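Local coordinates for Thiol:disulfide interchange protein DsbA (PDB 2ZNM) that probably acts as a periplasmic thiol:disulfide oxidoreductase of the DsbA type, exchanging disulfides with substrate proteins through a redox-active cysteine pair, at residues Cys37-Pro42 / Val91-Tyr96; Gly31-His36 / Val62-Glu67; Gly22-Leu27 / Glu177-Val182; Met74-Asn79 / Pro130-Ala135. All blocks are in the same frame, centred on the assembly; numbering follows the deposited sequence.

Interaction 1: Cys37-Pro42 / Val91-Tyr96; sequences CHHFDP and VFKAVY
H39 leans against one side of helix 84-97, where F92 and K93, neighbours in sequence, and Y96, one turn on, meet it. The tight part is the packing of H39 on F92 and Y96. H39 and F92 approach with their CB atoms 4.1 Å apart, and F92 CB sits at the edge of the imidazole, near its plane. The backbone of H39 joins in, its O lying 3.5 Å from F92 CD2. Beyond F92, the imidazole reaches Y96: H39 ND1 stands 3.4 Å from Y96 CE2. The two rings meet rim to rim, tilted by 29°, and neither covers the other. This loop follows the first long strand of the thioredoxin fold and includes the CXXC site. C34 and C37, predicted to form the redox-active disulfide, are not joined here, and the loop stays irregular through D41, the N-cap of helix 42-50. Helix 84-97 belongs to the helical insertion that distinguishes DsbA proteins from thioredoxin. Tyrosine suits its place because, past the ring, its OH hydrogen-bonds to C34 O and H36 N, gripping the loop through polar as well as apolar parts. Phenylalanine suits the buried site, its ring meeting Y32 edge-to-face. On the solvent side the packing thins out. K93 offers only the root of its chain, with CB 3.7 Å from H39 ND1; with CG anti to the backbone N (chi1 179°) the chain leaves the imidazole, and after a bend at chi3 NZ stands 5.9 Å from H39 NE2, not in contact. Farther along the loop D41 caps helix 42-50, its OD2 hydrogen-bonded to L43 N.

Interaction 2: Gly31-His36 / Val62-Glu67; sequences GYFCVH and VVWQPE
F33 has the largest share of this contact, pushing the far end of its ring toward V62 and W64. Its CZ lies 3.4 Å from W64 CZ3. The phenyl and the indole six-membered ring are near parallel, at 30°, but slid apart, so they touch at their rims. V62 serves both rings with one methyl of its branched chain: CG1 lies 3.9 Å from F33 CZ near the phenyl plane and sits over the centre of the indole's six-membered ring, 3.6 Å above its plane. F33 reaches its place from a type I turn from G31 to C34, with chi1 45° setting CG between the backbone N and the carbonyl carbon. The ring then folds back over G31, whose CA lies against one face, toward the rim; glycine, lacking a side chain, permits this close return. The turn leads into the CXXC site of the thioredoxin fold, C34 being a cysteine predicted to form the redox-active disulfide, and the cluster flanks that site. Tryptophan adds a polar anchor, NE1 hydrogen-bonding to I148 O. The contact sits beyond the ends of parallel strands 24-30 and 55-61, V62 pairing by backbone hydrogen bonds with F30, and V62 and W64 rest on T143 of helix 130-145.

Interaction 3: Gly22-Leu27 / Glu177-Val182; sequences GKIEVL and ELVAKV
Strand 24-27, carrying I24 and V26, passes helix 177-182 with their axes 9.3 Å apart at closest approach and the two directions 146° apart, so the pair is roughly antiparallel. This is the sheet-helix packing of the thioredoxin fold, in which the C-terminal helix packs on one face of the central sheet. Four buried aliphatic side chains make the contact, and no hydrogen bond crosses it, the backbone bonds being used within sheet and helix. I24 bears the greatest load. Its CG1, anti to the carbonyl carbon (chi1 -54°), carries CD1 to V179 CG1 at 3.7 Å, while CG2, anti to the backbone N, meets V182 CG1, also at 3.7 Å. Isoleucine can therefore bridge successive turns of the helix, its side chain crossing that of V179 at a slant but running counter to that of V182. The valines suit the helix side because their short, forked chains present methyls close to the helix backbone. V26, two residues on and on the same side of the strand, widens the patch, its side chain standing at about a right angle to that of V179. Strand 153-156 adds V154 beside V26 and V156 beside V179, and P52 also touches V179. The end of the I24 side chain even reaches the helix backbone, with CD1 3.5 Å from V179 O, whereas V26 CG2 and V179 CG2 meet at 3.9 Å.

Interaction 4: Met74-Asn79 / Pro130-Ala135; sequences MAAAVN and PEAAAA
No ring or other flat side chain takes part where A76 meets A132 and A135; the flat groups touched are peptides, such as the one after A132, whose carbonyl O lies 3.5 Å from A76 CB. The contact is a helix pair within the helical insertion of the DsbA fold. Helices 74-79 and 130-135 pass with their axes 8.2 Å apart and their directions differing by 135°. Such an approach suits residues whose side chain is a single methyl, because alanine brings little bulk between the backbones: the CA atoms of A76 and A132 are 5.1 Å apart. A76 projects toward the partner helix, and A76 CB meets two methyls one turn apart, A135 CB at 3.7 Å and A132 CB at 4.0 Å. The side chains that meet are all methyls, and no hydrogen bond crosses the contact. Around it, A132 also packs on L80, farther along helix 69-81, while A77 touches L123 and Y127 of helix 120-127. The selenomethionine M74 faces away from this pair, toward W111 and V91, so the helix serves a different neighbour there. A132 in turn sends its CB toward the backbone of the opposite helix, 4.2 Å from A77 N.

Interaction 3 opens first, at 22-27 on strand 24-30, and closes last, at 177-182, so its loop encloses the other three and fastens the C-terminal helix to the sheet. At the far end of the same strand, interaction 2 starts at 31-36; before it closes at 62-67, interaction 1 has opened at 37-42, so these two cross. Interaction 1 closes at 91-96, after interaction 4 has begun at 74-79, a second crossing; interaction 4 ends at 130-135, in series after interaction 2. These three touch: interaction 1 ties the active-site loop to helix 84-97, interaction 2 ties it to the loop after strand 55-61, and interaction 4 joins two helices. Interaction 3 lies apart.

Interaction 1: Cys37-Pro42 / Val91-Tyr96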
loop_
_atom_site.group_PDB
_atom_site.type_symbol
_atom_site.label_atom_id
_atom_site.label_comp_id
_atom_site.label_asym_id
_atom_site.label_seq_id
_atom_site.Cartn_x
_atom_site.Cartn_y
_atom_site.Cartn_z
ATOM N N CYS A 37 -3.789 15.200 -4.355
ATOM C CA CYS A 37 -4.576 16.409 -4.206
ATOM C C CYS A 37 -5.807 16.292 -3.283
ATOM O O CYS A 37 -6.256 17.302 -2.727
ATOM C CB CYS A 37 -4.928 17.005 -5.579
ATOM S SG CYS A 37 -6.405 16.341 -6.380
ATOM N N HIS A 38 -6.360 15.090 -3.110
ATOM C CA HIS A 38 -7.495 14.954 -2.186
ATOM C C HIS A 38 -7.186 14.079 -0.969
ATOM O O HIS A 38 -8.107 13.641 -0.289
ATOM C CB HIS A 38 -8.779 14.449 -2.892
ATOM C CG HIS A 38 -9.311 15.374 -3.946
ATOM N ND1 HIS A 38 -9.840 16.614 -3.659
ATOM C CD2 HIS A 38 -9.412 15.224 -5.288
ATOM C CE1 HIS A 38 -10.226 17.195 -4.779
ATOM N NE2 HIS A 38 -9.982 16.368 -5.782
ATOM N N HIS A 39 -5.899 13.840 -0.699
ATOM C CA HIS A 39 -5.447 12.988 0.423
ATOM C C HIS A 39 -5.918 11.534 0.275
ATOM O O HIS A 39 -6.185 10.845 1.266
ATOM C CB HIS A 39 -5.872 13.550 1.791
ATOM C CG HIS A 39 -5.550 15.000 1.987
ATOM N ND1 HIS A 39 -4.315 15.437 2.420
ATOM C CD2 HIS A 39 -6.303 16.112 1.823
ATOM C CE1 HIS A 39 -4.322 16.758 2.505
ATOM N NE2 HIS A 39 -5.516 17.191 2.148
ATOM N N PHE A 40 -6.033 11.076 -0.965
ATOM C CA PHE A 40 -6.215 9.656 -1.249
ATOM C C PHE A 40 -5.564 9.364 -2.592
ATOM O O PHE A 40 -5.507 10.235 -3.463
ATOM C CB PHE A 40 -7.701 9.235 -1.213
ATOM C CG PHE A 40 -8.515 9.738 -2.382
ATOM C CD1 PHE A 40 -8.629 8.983 -3.549
ATOM C CD2 PHE A 40 -9.160 10.965 -2.318
ATOM C CE1 PHE A 40 -9.368 9.455 -4.632
ATOM C CE2 PHE A 40 -9.910 11.445 -3.399
ATOM C CZ PHE A 40 -10.010 10.693 -4.555
ATOM N N ASP A 41 -5.061 8.142 -2.733
ATOM C CA ASP A 41 -4.458 7.651 -3.971
ATOM C C ASP A 41 -5.500 7.421 -5.093
ATOM O O ASP A 41 -6.333 6.525 -4.998
ATOM C CB ASP A 41 -3.712 6.354 -3.656
ATOM C CG ASP A 41 -2.805 5.915 -4.763
ATOM O OD1 ASP A 41 -1.747 5.377 -4.458
ATOM O OD2 ASP A 41 -3.139 6.083 -5.945
ATOM N N PRO A 42 -5.456 8.245 -6.162
ATOM C CA PRO A 42 -6.404 8.061 -7.286
ATOM C C PRO A 42 -6.232 6.730 -8.042
ATOM O O PRO A 42 -7.185 6.259 -8.667
ATOM C CB PRO A 42 -6.113 9.256 -8.212
ATOM C CG PRO A 42 -4.736 9.737 -7.819
ATOM C CD PRO A 42 -4.539 9.386 -6.373
ATOM N N VAL A 91 -4.405 10.918 7.848
ATOM C CA VAL A 91 -3.026 10.450 8.000
ATOM C C VAL A 91 -2.102 11.084 6.940
ATOM O O VAL A 91 -1.049 11.641 7.275
ATOM C CB VAL A 91 -2.910 8.902 7.991
ATOM C CG1 VAL A 91 -1.452 8.473 8.125
ATOM C CG2 VAL A 91 -3.747 8.285 9.109
ATOM N N PHE A 92 -2.484 11.008 5.668
ATOM C CA PHE A 92 -1.742 11.731 4.636
ATOM C C PHE A 92 -1.485 13.185 5.035
ATOM O O PHE A 92 -0.356 13.673 4.924
ATOM C CB PHE A 92 -2.490 11.694 3.297
ATOM C CG PHE A 92 -2.327 10.407 2.547
ATOM C CD1 PHE A 92 -1.189 10.178 1.778
ATOM C CD2 PHE A 92 -3.315 9.436 2.587
ATOM C CE1 PHE A 92 -1.034 8.999 1.075
ATOM C CE2 PHE A 92 -3.164 8.247 1.897
ATOM C CZ PHE A 92 -2.021 8.027 1.138
ATOM N N LYS A 93 -2.531 13.867 5.507
ATOM C CA LYS A 93 -2.485 15.303 5.753
ATOM C C LYS A 93 -1.515 15.639 6.874
ATOM O O LYS A 93 -0.847 16.669 6.834
ATOM C CB LYS A 93 -3.881 15.828 6.090
ATOM C CG LYS A 93 -3.939 17.331 6.386
ATOM C CD LYS A 93 -5.360 17.837 6.518
ATOM C CE LYS A 93 -5.443 18.978 7.496
ATOM N NZ LYS A 93 -6.750 19.713 7.339
ATOM N N ALA A 94 -1.464 14.774 7.879
ATOM C CA ALA A 94 -0.592 14.954 9.027
ATOM C C ALA A 94 0.867 14.756 8.580
ATOM O O ALA A 94 1.745 15.515 8.956
ATOM C CB ALA A 94 -0.976 13.967 10.119
ATOM N N VAL A 95 1.099 13.736 7.759
ATOM C CA VAL A 95 2.408 13.477 7.184
ATOM C C VAL A 95 2.838 14.652 6.271
ATOM O O VAL A 95 3.982 15.115 6.369
ATOM C CB VAL A 95 2.448 12.078 6.496
ATOM C CG1 VAL A 95 3.777 11.830 5.797
ATOM C CG2 VAL A 95 2.207 10.965 7.527
ATOM N N TYR A 96 1.908 15.168 5.451
ATOM C CA TYR A 96 2.164 16.335 4.574
ATOM C C TYR A 96 2.558 17.600 5.319
ATOM O O TYR A 96 3.416 18.347 4.866
ATOM C CB TYR A 96 0.948 16.708 3.720
ATOM C CG TYR A 96 0.450 15.686 2.716
ATOM C CD1 TYR A 96 1.161 14.512 2.439
ATOM C CD2 TYR A 96 -0.737 15.915 2.015
ATOM C CE1 TYR A 96 0.675 13.584 1.510
ATOM C CE2 TYR A 96 -1.213 14.995 1.088
ATOM C CZ TYR A 96 -0.510 13.838 0.845
ATOM O OH TYR A 96 -1.000 12.939 -0.072
#

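Interaction 2: Gly31-His36 / Val62-Glu67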
loop_
_atom_site.group_PDB
_atom_site.type_symbol
_atom_site.label_atom_id
_atom_site.label_comp_id
_atom_site.label_asym_id
_atom_site.label_seq_id
_atom_site.Cartn_x
_atom_site.Cartn_y
_atom_site.Cartn_z
ATOM N N GLY A 31 3.668 5.215 0.219
ATOM C CA GLY A 31 4.088 5.968 1.385
ATOM C C GLY A 31 3.071 7.044 1.674
ATOM O O GLY A 31 2.429 7.550 0.757
ATOM N N TYR A 32 2.917 7.402 2.945
ATOM C CA TYR A 32 2.081 8.548 3.331
ATOM C C TYR A 32 2.687 9.906 2.944
ATOM O O TYR A 32 2.056 10.961 3.132
ATOM C CB TYR A 32 1.784 8.513 4.824
ATOM C CG TYR A 32 0.762 7.482 5.229
ATOM C CD1 TYR A 32 -0.570 7.584 4.807
ATOM C CD2 TYR A 32 1.112 6.417 6.055
ATOM C CE1 TYR A 32 -1.518 6.639 5.182
ATOM C CE2 TYR A 32 0.172 5.461 6.437
ATOM C CZ TYR A 32 -1.140 5.584 6.000
ATOM O OH TYR A 32 -2.071 4.653 6.381
ATOM N N PHE A 33 3.916 9.881 2.425
ATOM C CA PHE A 33 4.566 11.081 1.909
ATOM C C PHE A 33 4.306 11.260 0.403
ATOM O O PHE A 33 4.875 12.171 -0.217
ATOM C CB PHE A 33 6.074 11.000 2.168
ATOM C CG PHE A 33 6.645 9.667 1.832
ATOM C CD1 PHE A 33 6.776 9.270 0.504
ATOM C CD2 PHE A 33 6.999 8.779 2.840
ATOM C CE1 PHE A 33 7.267 8.017 0.193
ATOM C CE2 PHE A 33 7.489 7.547 2.535
ATOM C CZ PHE A 33 7.621 7.153 1.217
ATOM N N CYS A 34 3.489 10.371 -0.184
ATOM C CA CYS A 34 3.046 10.502 -1.575
ATOM C C CYS A 34 1.968 11.575 -1.612
ATOM O O CYS A 34 0.968 11.464 -0.913
ATOM C CB CYS A 34 2.492 9.174 -2.128
ATOM S SG CYS A 34 3.661 7.750 -2.235
ATOM N N VAL A 35 2.173 12.621 -2.407
ATOM C CA VAL A 35 1.283 13.783 -2.359
ATOM C C VAL A 35 0.143 13.681 -3.374
ATOM O O VAL A 35 0.357 13.652 -4.594
ATOM C CB VAL A 35 2.045 15.140 -2.454
ATOM C CG1 VAL A 35 1.072 16.336 -2.368
ATOM C CG2 VAL A 35 3.084 15.227 -1.342
ATOM N N HIS A 36 -1.068 13.612 -2.829
ATOM C CA HIS A 36 -2.289 13.479 -3.606
ATOM C C HIS A 36 -3.156 14.669 -3.316
ATOM O O HIS A 36 -3.284 15.084 -2.162
ATOM C CB HIS A 36 -3.033 12.208 -3.211
ATOM C CG HIS A 36 -2.222 10.964 -3.373
ATOM N ND1 HIS A 36 -1.868 10.162 -2.310
ATOM C CD2 HIS A 36 -1.694 10.382 -4.478
ATOM C CE1 HIS A 36 -1.145 9.148 -2.748
ATOM N NE2 HIS A 36 -1.032 9.252 -4.061
ATOM N N VAL A 62 5.919 1.240 2.467
ATOM C CA VAL A 62 7.329 1.064 2.173
ATOM C C VAL A 62 8.150 1.503 3.408
ATOM O O VAL A 62 7.775 2.439 4.084
ATOM C CB VAL A 62 7.596 1.917 0.892
ATOM C CG1 VAL A 62 8.178 3.285 1.201
ATOM C CG2 VAL A 62 8.339 1.169 -0.141
ATOM N N VAL A 63 9.213 0.784 3.752
ATOM C CA VAL A 63 10.084 1.191 4.875
ATOM C C VAL A 63 11.517 1.371 4.372
ATOM O O VAL A 63 12.239 0.387 4.211
ATOM C CB VAL A 63 10.087 0.164 6.044
ATOM C CG1 VAL A 63 10.969 0.663 7.201
ATOM C CG2 VAL A 63 8.675 -0.139 6.523
ATOM N N TRP A 64 11.909 2.623 4.118
ATOM C CA TRP A 64 13.206 2.927 3.503
ATOM C C TRP A 64 14.286 3.260 4.523
ATOM O O TRP A 64 15.470 3.052 4.264
ATOM C CB TRP A 64 13.091 4.069 2.493
ATOM C CG TRP A 64 12.405 3.704 1.213
ATOM C CD1 TRP A 64 12.416 2.485 0.587
ATOM C CD2 TRP A 64 11.618 4.573 0.386
ATOM N NE1 TRP A 64 11.666 2.539 -0.568
ATOM C CE2 TRP A 64 11.173 3.808 -0.720
ATOM C CE3 TRP A 64 11.250 5.922 0.469
ATOM C CZ2 TRP A 64 10.384 4.347 -1.733
ATOM C CZ3 TRP A 64 10.464 6.464 -0.541
ATOM C CH2 TRP A 64 10.038 5.674 -1.630
ATOM N N GLN A 65 13.868 3.793 5.667
ATOM C CA GLN A 65 14.776 4.120 6.764
ATOM C C GLN A 65 14.168 3.555 8.043
ATOM O O GLN A 65 12.941 3.476 8.148
ATOM C CB GLN A 65 14.981 5.643 6.886
ATOM C CG GLN A 65 15.599 6.321 5.654
ATOM C CD GLN A 65 16.939 5.715 5.226
ATOM O OE1 GLN A 65 17.761 5.330 6.059
ATOM N NE2 GLN A 65 17.160 5.635 3.918
ATOM N N PRO A 66 15.017 3.151 9.013
ATOM C CA PRO A 66 14.521 2.495 10.230
ATOM C C PRO A 66 13.378 3.236 10.928
ATOM O O PRO A 66 12.467 2.590 11.457
ATOM C CB PRO A 66 15.765 2.438 11.118
ATOM C CG PRO A 66 16.881 2.316 10.140
ATOM C CD PRO A 66 16.487 3.257 9.028
ATOM N N GLU A 67 13.439 4.571 10.902
ATOM C CA GLU A 67 12.449 5.465 11.497
ATOM C C GLU A 67 11.075 5.282 10.839
ATOM O O GLU A 67 10.024 5.532 11.444
ATOM C CB GLU A 67 12.892 6.916 11.299
ATOM C CG GLU A 67 14.211 7.321 11.987
ATOM C CD GLU A 67 15.488 6.873 11.255
ATOM O OE1 GLU A 67 15.502 6.826 10.007
ATOM O OE2 GLU A 67 16.494 6.586 11.942
#

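Interaction 3: Gly22-Leu27 / Glu177-Val182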
loop_
_atom_site.group_PDB
_atom_site.type_symbol
_atom_site.label_atom_id
_atom_site.label_comp_id
_atom_site.label_asym_id
_atom_site.label_seq_id
_atom_site.Cartn_x
_atom_site.Cartn_y
_atom_site.Cartn_z
ATOM N N GLY A 22 -5.876 -18.325 -5.229
ATOM C CA GLY A 22 -7.043 -18.463 -6.106
ATOM C C GLY A 22 -7.409 -17.188 -6.850
ATOM O O GLY A 22 -7.700 -17.237 -8.046
ATOM N N LYS A 23 -7.416 -16.061 -6.131
ATOM C CA LYS A 23 -7.580 -14.726 -6.725
ATOM C C LYS A 23 -6.239 -14.147 -7.175
ATOM O O LYS A 23 -5.179 -14.657 -6.818
ATOM C CB LYS A 23 -8.248 -13.759 -5.739
ATOM C CG LYS A 23 -9.693 -14.095 -5.408
ATOM C CD LYS A 23 -10.109 -13.478 -4.084
ATOM C CE LYS A 23 -11.011 -14.426 -3.293
ATOM N NZ LYS A 23 -11.661 -13.697 -2.161
ATOM N N ILE A 24 -6.306 -13.079 -7.961
ATOM C CA ILE A 24 -5.130 -12.421 -8.513
ATOM C C ILE A 24 -4.886 -11.141 -7.734
ATOM O O ILE A 24 -5.701 -10.208 -7.757
ATOM C CB ILE A 24 -5.289 -12.137 -10.038
ATOM C CG1 ILE A 24 -5.640 -13.426 -10.791
ATOM C CG2 ILE A 24 -4.022 -11.533 -10.622
ATOM C CD1 ILE A 24 -6.274 -13.204 -12.146
ATOM N N GLU A 25 -3.758 -11.107 -7.029
ATOM C CA GLU A 25 -3.387 -9.942 -6.239
ATOM C C GLU A 25 -2.882 -8.809 -7.107
ATOM O O GLU A 25 -2.156 -9.016 -8.079
ATOM C CB GLU A 25 -2.322 -10.317 -5.217
ATOM C CG GLU A 25 -1.893 -9.198 -4.261
ATOM C CD GLU A 25 -1.030 -9.753 -3.129
ATOM O OE1 GLU A 25 -1.607 -10.287 -2.152
ATOM O OE2 GLU A 25 0.218 -9.678 -3.234
ATOM N N VAL A 26 -3.303 -7.604 -6.751
ATOM C CA VAL A 26 -2.680 -6.386 -7.248
ATOM C C VAL A 26 -2.158 -5.657 -6.012
ATOM O O VAL A 26 -2.920 -5.112 -5.212
ATOM C CB VAL A 26 -3.658 -5.534 -8.077
ATOM C CG1 VAL A 26 -2.975 -4.260 -8.575
ATOM C CG2 VAL A 26 -4.178 -6.336 -9.241
ATOM N N LEU A 27 -0.849 -5.722 -5.829
ATOM C CA LEU A 27 -0.222 -5.180 -4.645
ATOM C C LEU A 27 0.425 -3.843 -4.963
ATOM O O LEU A 27 1.211 -3.725 -5.923
ATOM C CB LEU A 27 0.794 -6.181 -4.086
ATOM C CG LEU A 27 1.954 -5.786 -3.168
ATOM C CD1 LEU A 27 1.473 -5.308 -1.818
ATOM C CD2 LEU A 27 2.887 -6.998 -3.023
ATOM N N GLU A 177 -3.960 -5.831 -18.240
ATOM C CA GLU A 177 -3.359 -6.831 -19.128
ATOM C C GLU A 177 -2.540 -7.875 -18.363
ATOM O O GLU A 177 -2.524 -9.044 -18.733
ATOM C CB GLU A 177 -2.484 -6.158 -20.191
ATOM C CG GLU A 177 -3.250 -5.584 -21.389
ATOM C CD GLU A 177 -2.335 -5.151 -22.540
ATOM O OE1 GLU A 177 -1.287 -4.509 -22.280
ATOM O OE2 GLU A 177 -2.669 -5.445 -23.713
ATOM N N LEU A 178 -1.871 -7.437 -17.299
ATOM C CA LEU A 178 -1.082 -8.314 -16.432
ATOM C C LEU A 178 -1.940 -9.270 -15.616
ATOM O O LEU A 178 -1.544 -10.408 -15.374
ATOM C CB LEU A 178 -0.188 -7.488 -15.501
ATOM C CG LEU A 178 1.340 -7.432 -15.669
ATOM C CD1 LEU A 178 1.839 -7.750 -17.073
ATOM C CD2 LEU A 178 1.886 -6.078 -15.198
ATOM N N VAL A 179 -3.103 -8.799 -15.180
ATOM C CA VAL A 179 -4.076 -9.649 -14.493
ATOM C C VAL A 179 -4.601 -10.723 -15.454
ATOM O O VAL A 179 -4.790 -11.876 -15.056
ATOM C CB VAL A 179 -5.238 -8.812 -13.890
ATOM C CG1 VAL A 179 -6.358 -9.702 -13.386
ATOM C CG2 VAL A 179 -4.722 -7.922 -12.759
ATOM N N ALA A 180 -4.812 -10.344 -16.717
ATOM C CA ALA A 180 -5.240 -11.291 -17.757
ATOM C C ALA A 180 -4.126 -12.269 -18.132
ATOM O O ALA A 180 -4.396 -13.412 -18.507
ATOM C CB ALA A 180 -5.742 -10.554 -18.985
ATOM N N LYS A 181 -2.880 -11.808 -18.027
ATOM C CA LYS A 181 -1.697 -12.648 -18.238
ATOM C C LYS A 181 -1.575 -13.718 -17.147
ATOM O O LYS A 181 -1.377 -14.899 -17.444
ATOM C CB LYS A 181 -0.425 -11.784 -18.291
ATOM C CG LYS A 181 0.861 -12.540 -18.625
ATOM C CD LYS A 181 2.044 -11.588 -18.730
ATOM C CE LYS A 181 3.369 -12.333 -18.869
ATOM N NZ LYS A 181 3.551 -12.951 -20.214
ATOM N N VAL A 182 -1.705 -13.290 -15.893
ATOM C CA VAL A 182 -1.626 -14.175 -14.730
ATOM C C VAL A 182 -2.747 -15.223 -14.749
ATOM O O VAL A 182 -2.492 -16.412 -14.552
ATOM C CB VAL A 182 -1.603 -13.349 -13.383
ATOM C CG1 VAL A 182 -1.924 -14.214 -12.175
ATOM C CG2 VAL A 182 -0.255 -12.658 -13.189
#

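Interaction 4: Met74-Asn79 / Pro130-Ala135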
loop_
_atom_site.group_PDB
_atom_site.type_symbol
_atom_site.label_atom_id
_atom_site.label_comp_id
_atom_site.label_asym_id
_atom_site.label_seq_id
_atom_site.Cartn_x
_atom_site.Cartn_y
_atom_site.Cartn_z
HETATM N N MSE A 74 1.499 2.767 11.461
HETATM C CA MSE A 74 0.265 3.520 11.219
HETATM C C MSE A 74 -0.581 2.880 10.100
HETATM O O MSE A 74 -1.785 2.649 10.273
HETATM C CB MSE A 74 0.567 4.987 10.907
HETATM C CG MSE A 74 -0.676 5.863 10.753
HETATM SE SE MSE A 74 -1.903 5.800 12.301
HETATM C CE MSE A 74 -1.050 7.126 13.471
ATOM N N ALA A 75 0.056 2.575 8.968
ATOM C CA ALA A 75 -0.635 1.922 7.848
ATOM C C ALA A 75 -1.241 0.606 8.282
ATOM O O ALA A 75 -2.347 0.285 7.886
ATOM C CB ALA A 75 0.313 1.700 6.666
ATOM N N ALA A 76 -0.517 -0.162 9.090
ATOM C CA ALA A 76 -1.044 -1.427 9.567
ATOM C C ALA A 76 -2.223 -1.196 10.495
ATOM O O ALA A 76 -3.206 -1.902 10.405
ATOM C CB ALA A 76 0.039 -2.258 10.255
ATOM N N ALA A 77 -2.120 -0.211 11.385
ATOM C CA ALA A 77 -3.209 0.122 12.308
ATOM C C ALA A 77 -4.513 0.465 11.572
ATOM O O ALA A 77 -5.570 -0.078 11.896
ATOM C CB ALA A 77 -2.800 1.256 13.221
ATOM N N VAL A 78 -4.413 1.352 10.577
ATOM C CA VAL A 78 -5.534 1.789 9.747
ATOM C C VAL A 78 -6.220 0.612 9.043
ATOM O O VAL A 78 -7.443 0.430 9.155
ATOM C CB VAL A 78 -5.071 2.839 8.710
ATOM C CG1 VAL A 78 -6.186 3.181 7.759
ATOM C CG2 VAL A 78 -4.560 4.124 9.409
ATOM N N ASN A 79 -5.427 -0.182 8.322
ATOM C CA ASN A 79 -5.925 -1.377 7.653
ATOM C C ASN A 79 -6.608 -2.323 8.629
ATOM O O ASN A 79 -7.733 -2.768 8.378
ATOM C CB ASN A 79 -4.797 -2.104 6.897
ATOM C CG ASN A 79 -5.292 -3.342 6.150
ATOM O OD1 ASN A 79 -6.440 -3.396 5.716
ATOM N ND2 ASN A 79 -4.427 -4.347 6.010
ATOM N N PRO A 130 -0.436 -6.832 18.610
ATOM C CA PRO A 130 0.720 -7.524 18.029
ATOM C C PRO A 130 0.646 -7.679 16.515
ATOM O O PRO A 130 1.676 -7.655 15.848
ATOM C CB PRO A 130 0.706 -8.908 18.724
ATOM C CG PRO A 130 -0.662 -9.070 19.261
ATOM C CD PRO A 130 -1.159 -7.681 19.574
ATOM N N GLU A 131 -0.567 -7.831 15.993
ATOM C CA GLU A 131 -0.817 -7.919 14.554
ATOM C C GLU A 131 -0.217 -6.736 13.784
ATOM O O GLU A 131 0.460 -6.929 12.773
ATOM C CB GLU A 131 -2.324 -8.049 14.277
ATOM C CG GLU A 131 -2.956 -9.405 14.706
ATOM C CD GLU A 131 -3.258 -9.522 16.213
ATOM O OE1 GLU A 131 -3.207 -8.500 16.943
ATOM O OE2 GLU A 131 -3.556 -10.657 16.666
ATOM N N ALA A 132 -0.435 -5.522 14.278
ATOM C CA ALA A 132 0.019 -4.310 13.584
ATOM C C ALA A 132 1.537 -4.093 13.660
ATOM O O ALA A 132 2.149 -3.630 12.694
ATOM C CB ALA A 132 -0.709 -3.092 14.110
ATOM N N ALA A 133 2.134 -4.416 14.809
ATOM C CA ALA A 133 3.584 -4.350 14.949
ATOM C C ALA A 133 4.253 -5.355 14.002
ATOM O O ALA A 133 5.219 -5.017 13.320
ATOM C CB ALA A 133 3.998 -4.583 16.394
ATOM N N ALA A 134 3.701 -6.567 13.934
ATOM C CA ALA A 134 4.176 -7.606 13.017
ATOM C C ALA A 134 4.073 -7.178 11.556
ATOM O O ALA A 134 5.034 -7.327 10.792
ATOM C CB ALA A 134 3.416 -8.912 13.240
ATOM N N ALA A 135 2.907 -6.644 11.183
ATOM C CA ALA A 135 2.643 -6.215 9.822
ATOM C C ALA A 135 3.614 -5.114 9.391
ATOM O O ALA A 135 4.062 -5.093 8.237
ATOM C CB ALA A 135 1.212 -5.746 9.688
#